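Long-range contacts in ESSB (Staphylococcus aureus, PDB 4ANN), which forms part of the membrane-bound type VII secretion machinery and is probably required for export of EsxA and EsxB, seen here as its cytoplasmic segment: residues E82-L87 against C149-K154; L88-L93 against L110-D115; A137-R142 against A181-L186. One frame throughout, in Å; residues are numbered along the deposited sequence.

Contact 1: residues E82-L87 against C149-K154; sequences EKLRYL and CAFNEK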
loop_
_atom_site.group_PDB
_atom_site.type_symbol
_atom_site.label_atom_id
_atom_site.label_comp_id
_atom_site.label_asym_id
_atom_site.label_seq_id
_atom_site.Cartn_x
_atom_site.Cartn_y
_atom_site.Cartn_z
ATOM N N GLU A 82 -8.930 15.497 8.460
ATOM C CA GLU A 82 -7.717 15.255 7.686
ATOM C C GLU A 82 -7.419 13.775 7.610
ATOM O O GLU A 82 -6.970 13.263 6.552
ATOM C CB GLU A 82 -6.552 16.119 8.184
ATOM C CG GLU A 82 -6.684 17.587 7.884
ATOM C CD GLU A 82 -6.566 17.964 6.425
ATOM O OE1 GLU A 82 -7.486 17.648 5.643
ATOM O OE2 GLU A 82 -5.546 18.589 5.977
ATOM N N LYS A 83 -7.672 13.029 8.681
ATOM C CA LYS A 83 -7.530 11.581 8.645
ATOM C C LYS A 83 -8.403 10.969 7.577
ATOM O O LYS A 83 -7.967 10.123 6.797
ATOM C CB LYS A 83 -7.891 11.062 10.038
ATOM C CG LYS A 83 -7.705 9.558 10.167
ATOM C CD LYS A 83 -8.148 9.062 11.555
ATOM C CE LYS A 83 -7.300 9.587 12.662
ATOM N NZ LYS A 83 -7.662 8.995 13.965
ATOM N N LEU A 84 -9.663 11.366 7.542
ATOM C CA LEU A 84 -10.585 10.866 6.520
ATOM C C LEU A 84 -10.153 11.259 5.113
ATOM O O LEU A 84 -10.250 10.459 4.207
ATOM C CB LEU A 84 -12.014 11.343 6.788
ATOM C CG LEU A 84 -12.712 10.642 7.967
ATOM C CD1 LEU A 84 -13.930 11.384 8.402
ATOM C CD2 LEU A 84 -13.022 9.191 7.575
ATOM N N ARG A 85 -9.653 12.478 4.929
ATOM C CA ARG A 85 -9.182 12.900 3.610
ATOM C C ARG A 85 -8.085 11.951 3.117
ATOM O O ARG A 85 -8.098 11.495 1.962
ATOM C CB ARG A 85 -8.733 14.330 3.638
ATOM C CG ARG A 85 -8.293 14.839 2.280
ATOM C CD ARG A 85 -8.095 16.343 2.243
ATOM N NE ARG A 85 -6.954 16.846 3.015
ATOM C CZ ARG A 85 -5.724 16.908 2.598
ATOM N NH1 ARG A 85 -5.391 16.416 1.414
ATOM N NH2 ARG A 85 -4.803 17.445 3.376
ATOM N N TYR A 86 -7.095 11.700 3.975
ATOM C CA TYR A 86 -6.011 10.816 3.641
ATOM C C TYR A 86 -6.515 9.409 3.358
ATOM O O TYR A 86 -6.113 8.767 2.355
ATOM C CB TYR A 86 -4.963 10.792 4.753
ATOM C CG TYR A 86 -3.969 11.956 4.708
ATOM C CD1 TYR A 86 -4.338 13.291 4.712
ATOM C CD2 TYR A 86 -2.596 11.694 4.646
ATOM C CE1 TYR A 86 -3.423 14.307 4.667
ATOM C CE2 TYR A 86 -1.675 12.716 4.604
ATOM C CZ TYR A 86 -2.085 14.036 4.596
ATOM O OH TYR A 86 -1.188 15.064 4.533
ATOM N N LEU A 87 -7.387 8.885 4.212
ATOM C CA LEU A 87 -7.933 7.541 4.005
ATOM C C LEU A 87 -8.691 7.428 2.689
ATOM O O LEU A 87 -8.525 6.434 1.966
ATOM C CB LEU A 87 -8.817 7.143 5.165
ATOM C CG LEU A 87 -8.143 6.827 6.485
ATOM C CD1 LEU A 87 -9.169 6.722 7.590
ATOM C CD2 LEU A 87 -7.317 5.573 6.374
ATOM N N CYS A 149 -7.164 0.704 11.705
ATOM C CA CYS A 149 -5.930 1.108 12.380
ATOM C C CYS A 149 -5.812 2.601 12.529
ATOM O O CYS A 149 -5.341 3.110 13.546
ATOM C CB CYS A 149 -4.725 0.547 11.639
ATOM S SG CYS A 149 -4.527 -1.242 11.782
ATOM N N ALA A 150 -6.243 3.361 11.510
ATOM C CA ALA A 150 -6.158 4.816 11.572
ATOM C C ALA A 150 -7.020 5.354 12.719
ATOM O O ALA A 150 -6.653 6.405 13.270
ATOM C CB ALA A 150 -6.571 5.437 10.251
ATOM N N PHE A 151 -8.122 4.704 13.023
ATOM C CA PHE A 151 -9.062 5.131 14.062
ATOM C C PHE A 151 -8.778 4.518 15.428
ATOM O O PHE A 151 -9.381 4.948 16.407
ATOM C CB PHE A 151 -10.503 4.933 13.616
ATOM C CG PHE A 151 -10.966 6.049 12.724
ATOM C CD1 PHE A 151 -11.523 7.180 13.266
ATOM C CD2 PHE A 151 -10.834 5.971 11.353
ATOM C CE1 PHE A 151 -11.970 8.221 12.463
ATOM C CE2 PHE A 151 -11.298 6.992 10.546
ATOM C CZ PHE A 151 -11.856 8.108 11.086
ATOM N N ASN A 152 -7.837 3.585 15.545
ATOM C CA ASN A 152 -7.503 3.021 16.857
ATOM C C ASN A 152 -6.053 2.574 16.781
ATOM O O ASN A 152 -5.742 1.517 16.210
ATOM C CB ASN A 152 -8.437 1.881 17.218
ATOM C CG ASN A 152 -8.136 1.319 18.604
ATOM O OD1 ASN A 152 -7.109 1.568 19.182
ATOM N ND2 ASN A 152 -9.054 0.484 19.055
ATOM N N GLU A 153 -5.162 3.357 17.391
ATOM C CA GLU A 153 -3.744 3.098 17.305
ATOM C C GLU A 153 -3.306 1.788 17.970
ATOM O O GLU A 153 -2.223 1.338 17.712
ATOM C CB GLU A 153 -2.920 4.246 17.949
ATOM C CG GLU A 153 -3.080 4.329 19.469
ATOM C CD GLU A 153 -2.248 5.357 20.182
ATOM O OE1 GLU A 153 -1.581 6.136 19.441
ATOM O OE2 GLU A 153 -2.152 5.419 21.452
ATOM N N LYS A 154 -4.164 1.224 18.811
ATOM C CA LYS A 154 -3.875 -0.054 19.462
ATOM C C LYS A 154 -3.985 -1.246 18.515
ATOM O O LYS A 154 -3.481 -2.321 18.833
ATOM C CB LYS A 154 -4.774 -0.242 20.670
ATOM C CG LYS A 154 -4.501 0.828 21.740
ATOM C CD LYS A 154 -5.309 0.708 22.994
ATOM C CE LYS A 154 -6.782 0.893 22.801
ATOM N NZ LYS A 154 -7.065 2.210 22.131
#
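Lys83 lies across the ring of Phe151 and ends on the backbone carbonyl of Ala150, joining helix 80-89 to the last turn of helix 136-151. CB points at the partner helix without yet meeting it, and CG, turned anti to the backbone N (chi1 -177°), carries the chain on toward Phe151. Lys83 CD is the first carbon to arrive: it stands over the centre of the ring, 3.8 Å from the Phe151 centroid, in a CH-pi contact. At chi3 the chain bends, and beyond this kink Lys83 CE lies 3.3 Å from Ala150 O. Lys83 NZ then completes the approach with a hydrogen bond to Ala150 O at 2.9 Å, the donor tilted 31° from the carbonyl plane. Lys83 NZ also remains over the ring face, 4.7 Å from the Phe151 centroid, a cation-pi relation. A second carbonyl, that of Lys76, accepts from the same ammonium group.

Two leucines add to the aromatic packing. Leu84 brings CD2 to the edge of the ring, near its plane, 3.9 Å from Phe151 CZ. Leu87 approaches obliquely, its CD1 at 3.7 Å from Phe151 CE2 and 3.9 Å from Ala150 CB, so that one methyl touches both ring and alanine. Phe173 meets Phe151 as well, outside these two helices.

The chemistry is that of an amphipathic lysine used at its outer half, from CD to NZ. Its CD methylene lies on the ring face, while its buried ammonium is satisfied by two backbone carbonyls; the ring face and the carbonyl end of helix 136-151 would probably both favour the positive charge.

Contact 2: residues L88-L93 against L110-D115; sequences LNIKNL and LFFTRD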
loop_
_atom_site.group_PDB
_atom_site.type_symbol
_atom_site.label_atom_id
_atom_site.label_comp_id
_atom_site.label_asym_id
_atom_site.label_seq_id
_atom_site.Cartn_x
_atom_site.Cartn_y
_atom_site.Cartn_z
ATOM N N LEU A 88 -9.511 8.419 2.366
ATOM C CA LEU A 88 -10.241 8.445 1.111
ATOM C C LEU A 88 -9.287 8.437 -0.063
ATOM O O LEU A 88 -9.531 7.787 -1.086
ATOM C CB LEU A 88 -11.168 9.630 1.081
ATOM C CG LEU A 88 -12.478 9.451 1.866
ATOM C CD1 LEU A 88 -13.117 10.783 2.207
ATOM C CD2 LEU A 88 -13.459 8.584 1.054
ATOM N N ASN A 89 -8.182 9.157 0.053
ATOM C CA ASN A 89 -7.232 9.235 -1.060
ATOM C C ASN A 89 -6.505 7.954 -1.324
ATOM O O ASN A 89 -5.942 7.806 -2.431
ATOM C CB ASN A 89 -6.233 10.373 -0.830
ATOM C CG ASN A 89 -6.831 11.771 -1.009
ATOM O OD1 ASN A 89 -7.888 11.936 -1.608
ATOM N ND2 ASN A 89 -6.119 12.752 -0.512
ATOM N N ILE A 90 -6.458 7.013 -0.392
ATOM C CA ILE A 90 -5.718 5.747 -0.604
ATOM C C ILE A 90 -6.184 5.044 -1.861
ATOM O O ILE A 90 -5.407 4.394 -2.556
ATOM C CB ILE A 90 -5.827 4.841 0.628
ATOM C CG1 ILE A 90 -5.094 5.445 1.816
ATOM C CG2 ILE A 90 -5.390 3.408 0.313
ATOM C CD1 ILE A 90 -5.328 4.729 3.139
ATOM N N LYS A 91 -7.470 5.148 -2.185
ATOM C CA LYS A 91 -8.023 4.471 -3.361
ATOM C C LYS A 91 -7.336 4.889 -4.640
ATOM O O LYS A 91 -7.414 4.155 -5.655
ATOM C CB LYS A 91 -9.536 4.745 -3.411
ATOM C CG LYS A 91 -9.966 6.055 -4.073
ATOM C CD LYS A 91 -11.455 5.993 -4.369
ATOM C CE LYS A 91 -12.140 7.203 -4.982
ATOM N NZ LYS A 91 -13.475 6.816 -5.561
ATOM N N ASN A 92 -6.644 6.030 -4.672
ATOM C CA ASN A 92 -5.892 6.471 -5.847
ATOM C C ASN A 92 -4.795 5.475 -6.254
ATOM O O ASN A 92 -4.407 5.458 -7.425
ATOM C CB ASN A 92 -5.280 7.835 -5.589
ATOM C CG ASN A 92 -4.877 8.593 -6.814
ATOM O OD1 ASN A 92 -5.671 8.763 -7.764
ATOM N ND2 ASN A 92 -3.667 9.132 -6.813
ATOM N N LEU A 93 -4.341 4.620 -5.331
ATOM C CA LEU A 93 -3.375 3.598 -5.724
ATOM C C LEU A 93 -3.897 2.643 -6.738
ATOM O O LEU A 93 -3.127 1.966 -7.428
ATOM C CB LEU A 93 -2.835 2.835 -4.492
ATOM C CG LEU A 93 -1.826 3.615 -3.673
ATOM C CD1 LEU A 93 -1.466 2.781 -2.451
ATOM C CD2 LEU A 93 -0.579 4.031 -4.502
ATOM N N LEU A 110 3.004 2.110 2.654
ATOM C CA LEU A 110 2.161 3.215 2.290
ATOM C C LEU A 110 2.686 4.512 2.919
ATOM O O LEU A 110 2.880 4.610 4.130
ATOM C CB LEU A 110 0.730 2.963 2.790
ATOM C CG LEU A 110 -0.278 4.056 2.480
ATOM C CD1 LEU A 110 -0.421 4.308 0.998
ATOM C CD2 LEU A 110 -1.644 3.661 3.074
ATOM N N PHE A 111 2.837 5.498 2.059
ATOM C CA PHE A 111 3.264 6.839 2.402
ATOM C C PHE A 111 2.334 7.843 1.729
ATOM O O PHE A 111 1.566 7.474 0.834
ATOM C CB PHE A 111 4.710 7.109 1.942
ATOM C CG PHE A 111 5.718 6.172 2.578
ATOM C CD1 PHE A 111 5.864 4.884 2.116
ATOM C CD2 PHE A 111 6.481 6.586 3.632
ATOM C CE1 PHE A 111 6.772 4.024 2.680
ATOM C CE2 PHE A 111 7.396 5.731 4.224
ATOM C CZ PHE A 111 7.537 4.441 3.746
ATOM N N PHE A 112 2.408 9.093 2.164
ATOM C CA PHE A 112 1.621 10.169 1.582
ATOM C C PHE A 112 2.486 11.327 1.193
ATOM O O PHE A 112 3.448 11.679 1.891
ATOM C CB PHE A 112 0.536 10.648 2.563
ATOM C CG PHE A 112 -0.518 9.616 2.837
ATOM C CD1 PHE A 112 -1.608 9.491 2.024
ATOM C CD2 PHE A 112 -0.403 8.758 3.943
ATOM C CE1 PHE A 112 -2.621 8.557 2.281
ATOM C CE2 PHE A 112 -1.421 7.850 4.184
ATOM C CZ PHE A 112 -2.509 7.726 3.378
ATOM N N THR A 113 2.122 11.939 0.062
ATOM C CA THR A 113 2.771 13.195 -0.322
ATOM C C THR A 113 2.288 14.331 0.554
ATOM O O THR A 113 1.368 14.191 1.377
ATOM C CB THR A 113 2.425 13.508 -1.789
ATOM O OG1 THR A 113 1.048 13.861 -1.856
ATOM C CG2 THR A 113 2.723 12.379 -2.736
ATOM N N ARG A 114 2.874 15.526 0.386
ATOM C CA ARG A 114 2.449 16.700 1.119
ATOM C C ARG A 114 1.000 17.087 0.826
ATOM O O ARG A 114 0.386 17.780 1.651
ATOM C CB ARG A 114 3.379 17.884 0.796
ATOM C CG ARG A 114 4.684 17.803 1.553
ATOM C CD ARG A 114 5.680 18.820 1.041
ATOM N NE ARG A 114 7.074 18.337 1.167
ATOM C CZ ARG A 114 7.720 18.405 2.328
ATOM N NH1 ARG A 114 7.155 18.908 3.441
ATOM N NH2 ARG A 114 8.974 17.972 2.447
ATOM N N ASP A 115 0.454 16.672 -0.294
ATOM C CA ASP A 115 -0.959 16.840 -0.623
ATOM C C ASP A 115 -1.870 15.751 -0.098
ATOM O O ASP A 115 -3.081 15.834 -0.304
ATOM C CB ASP A 115 -1.166 16.983 -2.114
ATOM C CG ASP A 115 -1.025 18.444 -2.509
ATOM O OD1 ASP A 115 -1.776 19.342 -2.004
ATOM O OD2 ASP A 115 -0.065 18.756 -3.236
#
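Ile90 and Leu110 mark the nearest backbone approach, CA to CA 8.8 Å, where the chain passes from helix 80-89 into a short 3-10 segment beside strand 110-112. That spacing leaves the joining to side chains, and no hydrogen bond spans the two segments.

Ile90 is shared between two strand residues. Its CG1, anti to the carbonyl carbon (chi1 -67°), comes in at the edge of the Phe112 ring, 3.8 Å from Phe112 CZ. One bond further out, Ile90 CD1 reaches Leu110 CD2 at 3.8 Å, the two side chains crossing at about a right angle. Leu110 uses its other branch on Leu93: Leu110 CD1 and Leu93 CD1 are 3.9 Å apart. The forked leucine thus touches two residues that the 3-10 turn holds close together, since Leu93 N bonds to Ile90 O. Tyr86, one helical turn before Ile90, also meets the Phe112 ring. At the polar margin Asn89 ND2 gives its hydrogen bond to Gly116 O in the connection to strand 118-120.

Strand 110-112 is the middle strand of a small antiparallel sheet. Its alternate residues Leu110 and Phe112 offer apolar side chains to the chain leaving helix 80-89, and Leu146 of helix 136-151 closes in on both Ile90 and Leu110, so that sheet, helix and 3-10 segment share one hydrophobic layer.

Contact 3: residues A137-R142 against A181-L186; sequences AEFLTR and ATLDLL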
loop_
_atom_site.group_PDB
_atom_site.type_symbol
_atom_site.label_atom_id
_atom_site.label_comp_id
_atom_site.label_asym_id
_atom_site.label_seq_id
_atom_site.Cartn_x
_atom_site.Cartn_y
_atom_site.Cartn_z
ATOM N N ALA A 137 -10.882 -8.504 -3.621
ATOM C CA ALA A 137 -11.362 -8.802 -2.272
ATOM C C ALA A 137 -10.248 -8.573 -1.257
ATOM O O ALA A 137 -10.476 -8.044 -0.196
ATOM C CB ALA A 137 -11.943 -10.217 -2.238
ATOM N N GLU A 138 -9.007 -8.958 -1.562
ATOM C CA GLU A 138 -7.943 -8.772 -0.587
ATOM C C GLU A 138 -7.484 -7.328 -0.514
ATOM O O GLU A 138 -7.055 -6.842 0.544
ATOM C CB GLU A 138 -6.833 -9.796 -0.919
ATOM C CG GLU A 138 -5.565 -9.357 -0.235
ATOM C CD GLU A 138 -4.890 -9.816 1.008
ATOM O OE1 GLU A 138 -5.320 -9.687 2.150
ATOM O OE2 GLU A 138 -3.736 -10.278 0.836
ATOM N N PHE A 139 -7.582 -6.542 -1.586
ATOM C CA PHE A 139 -7.366 -5.101 -1.531
ATOM C C PHE A 139 -8.398 -4.457 -0.585
ATOM O O PHE A 139 -8.067 -3.607 0.268
ATOM C CB PHE A 139 -7.501 -4.508 -2.945
ATOM C CG PHE A 139 -7.291 -2.990 -2.950
ATOM C CD1 PHE A 139 -6.039 -2.439 -2.955
ATOM C CD2 PHE A 139 -8.376 -2.113 -2.899
ATOM C CE1 PHE A 139 -5.782 -1.081 -2.969
ATOM C CE2 PHE A 139 -8.136 -0.752 -2.903
ATOM C CZ PHE A 139 -6.890 -0.214 -2.856
ATOM N N LEU A 140 -9.645 -4.867 -0.686
ATOM C CA LEU A 140 -10.689 -4.328 0.190
ATOM C C LEU A 140 -10.425 -4.685 1.632
ATOM O O LEU A 140 -10.591 -3.813 2.499
ATOM C CB LEU A 140 -12.058 -4.818 -0.281
ATOM C CG LEU A 140 -13.214 -4.298 0.534
ATOM C CD1 LEU A 140 -13.222 -2.744 0.549
ATOM C CD2 LEU A 140 -14.532 -4.842 -0.034
ATOM N N THR A 141 -10.058 -5.927 1.940
ATOM C CA THR A 141 -9.777 -6.281 3.326
ATOM C C THR A 141 -8.643 -5.420 3.873
ATOM O O THR A 141 -8.688 -4.951 5.013
ATOM C CB THR A 141 -9.396 -7.774 3.389
ATOM O OG1 THR A 141 -10.556 -8.524 3.055
ATOM C CG2 THR A 141 -8.949 -8.184 4.770
ATOM N N ARG A 142 -7.576 -5.273 3.088
ATOM C CA ARG A 142 -6.432 -4.458 3.531
ATOM C C ARG A 142 -6.826 -2.994 3.724
ATOM O O ARG A 142 -6.397 -2.340 4.697
ATOM C CB ARG A 142 -5.283 -4.644 2.562
ATOM C CG ARG A 142 -4.653 -6.001 2.632
ATOM C CD ARG A 142 -3.672 -6.270 1.483
ATOM N NE ARG A 142 -2.957 -7.492 1.770
ATOM C CZ ARG A 142 -1.824 -7.583 2.449
ATOM N NH1 ARG A 142 -1.110 -6.522 2.861
ATOM N NH2 ARG A 142 -1.328 -8.770 2.680
ATOM N N ALA A 181 -19.700 -3.639 1.763
ATOM C CA ALA A 181 -19.722 -4.821 0.930
ATOM C C ALA A 181 -18.715 -4.738 -0.202
ATOM O O ALA A 181 -18.333 -5.803 -0.634
ATOM C CB ALA A 181 -21.103 -5.091 0.361
ATOM N N THR A 182 -18.445 -3.521 -0.638
ATOM C CA THR A 182 -17.590 -3.289 -1.798
ATOM C C THR A 182 -16.726 -2.058 -1.509
ATOM O O THR A 182 -16.970 -1.280 -0.592
ATOM C CB THR A 182 -18.310 -3.022 -3.105
ATOM O OG1 THR A 182 -18.998 -1.807 -2.900
ATOM C CG2 THR A 182 -19.351 -4.095 -3.437
ATOM N N LEU A 183 -15.728 -1.873 -2.369
ATOM C CA LEU A 183 -14.895 -0.703 -2.288
ATOM C C LEU A 183 -15.675 0.575 -2.397
ATOM O O LEU A 183 -15.502 1.531 -1.618
ATOM C CB LEU A 183 -13.834 -0.831 -3.373
ATOM C CG LEU A 183 -12.818 0.238 -3.519
ATOM C CD1 LEU A 183 -12.039 0.433 -2.253
ATOM C CD2 LEU A 183 -11.775 -0.052 -4.630
ATOM N N ASP A 184 -16.598 0.652 -3.362
ATOM C CA ASP A 184 -17.417 1.841 -3.472
ATOM C C ASP A 184 -18.234 2.127 -2.224
ATOM O O ASP A 184 -18.399 3.282 -1.848
ATOM C CB ASP A 184 -18.408 1.753 -4.653
ATOM C CG ASP A 184 -17.655 1.960 -5.978
ATOM O OD1 ASP A 184 -16.511 2.472 -5.946
ATOM O OD2 ASP A 184 -18.155 1.577 -7.048
ATOM N N LEU A 185 -18.789 1.177 -1.535
ATOM C CA LEU A 185 -19.575 1.309 -0.331
ATOM C C LEU A 185 -18.635 1.658 0.813
ATOM O O LEU A 185 -19.074 2.419 1.686
ATOM C CB LEU A 185 -20.453 0.097 -0.013
ATOM C CG LEU A 185 -21.620 -0.127 -0.993
ATOM C CD1 LEU A 185 -22.187 -1.518 -0.886
ATOM C CD2 LEU A 185 -22.664 0.939 -0.758
ATOM N N LEU A 186 -17.407 1.194 0.859
ATOM C CA LEU A 186 -16.474 1.677 1.879
ATOM C C LEU A 186 -16.210 3.159 1.669
ATOM O O LEU A 186 -16.225 3.933 2.642
ATOM C CB LEU A 186 -15.158 0.888 1.859
ATOM C CG LEU A 186 -14.127 1.328 2.852
ATOM C CD1 LEU A 186 -14.632 1.241 4.296
ATOM C CD2 LEU A 186 -12.842 0.507 2.708
#
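Leu140 packs against the N-terminal turn of helix 183-192 in an apolar helix-to-helix contact, partly buried, between the early turns of helix 136-151 and the start of the last helix in the model. The backbones come close, Leu140 CA lying 6.1 Å from Leu183 CA, and no hydrogen bond passes between the segments.

Most of the meeting is made by the fork of Leu140. With CG anti to the backbone N (chi1 -179°), the side chain extends toward the other helix, and its two methyls divide the work. Leu140 CD2 settles on the backbone at the cap, 3.8 Å from Thr182 C, while Leu140 CD1 lies 3.9 Å from Leu183 CA. The same CD1 of Leu140 meets Leu186 CD2 at 3.9 Å, the two leucines sliding past each other in opposite directions. Both methyls of Leu183 meet Phe139: Leu183 CD1 and CD2 each stand 4.1 Å from Phe139 CE2, CD2 obliquely to the ring. Phe103 and Leu105 pack on Phe139 from the loop after strand 101-102.

The surface that receives Leu140 includes a helix cap. Thr182 OG1 accepts from Leu185 N at 3.3 Å, with an N-H...O angle of 163°, capping the first turn. Away from the interface, Arg142 NE forms a salt bridge with Glu138 OE2, and the Arg142 side chain packs on helix 157-162.

Leu140 lies over the N-cap residue Thr182, and Phe139 packs on Leu183. The arrangement is a threonine N-capped first turn packed by leucines against another helix, in the helical part of a cytoplasmic fragment whose family, YukC, is grouped with protein-kinase-like folds.

Contacts 1 and 2 draw on successive parts of helix 80-89 and its continuation, and they touch: Arg85 NH1 probably bonds to Asp115 O. Contacts 1 and 3 instead share helix 136-151, at its late and early turns, with centres about 16 Å apart. Contacts 1 and 2 are buried, whereas contact 3 is partly buried, with exposed residues at its margin. Their chemistry differs accordingly. Contact 1 is mixed, polar and aromatic; contact 2, where the 3-10 segment after helix 80-89 meets a strand, lies nearest the centre of the chain and is apolar; contact 3 joins two helices and is leucine-rich, with one phenylalanine.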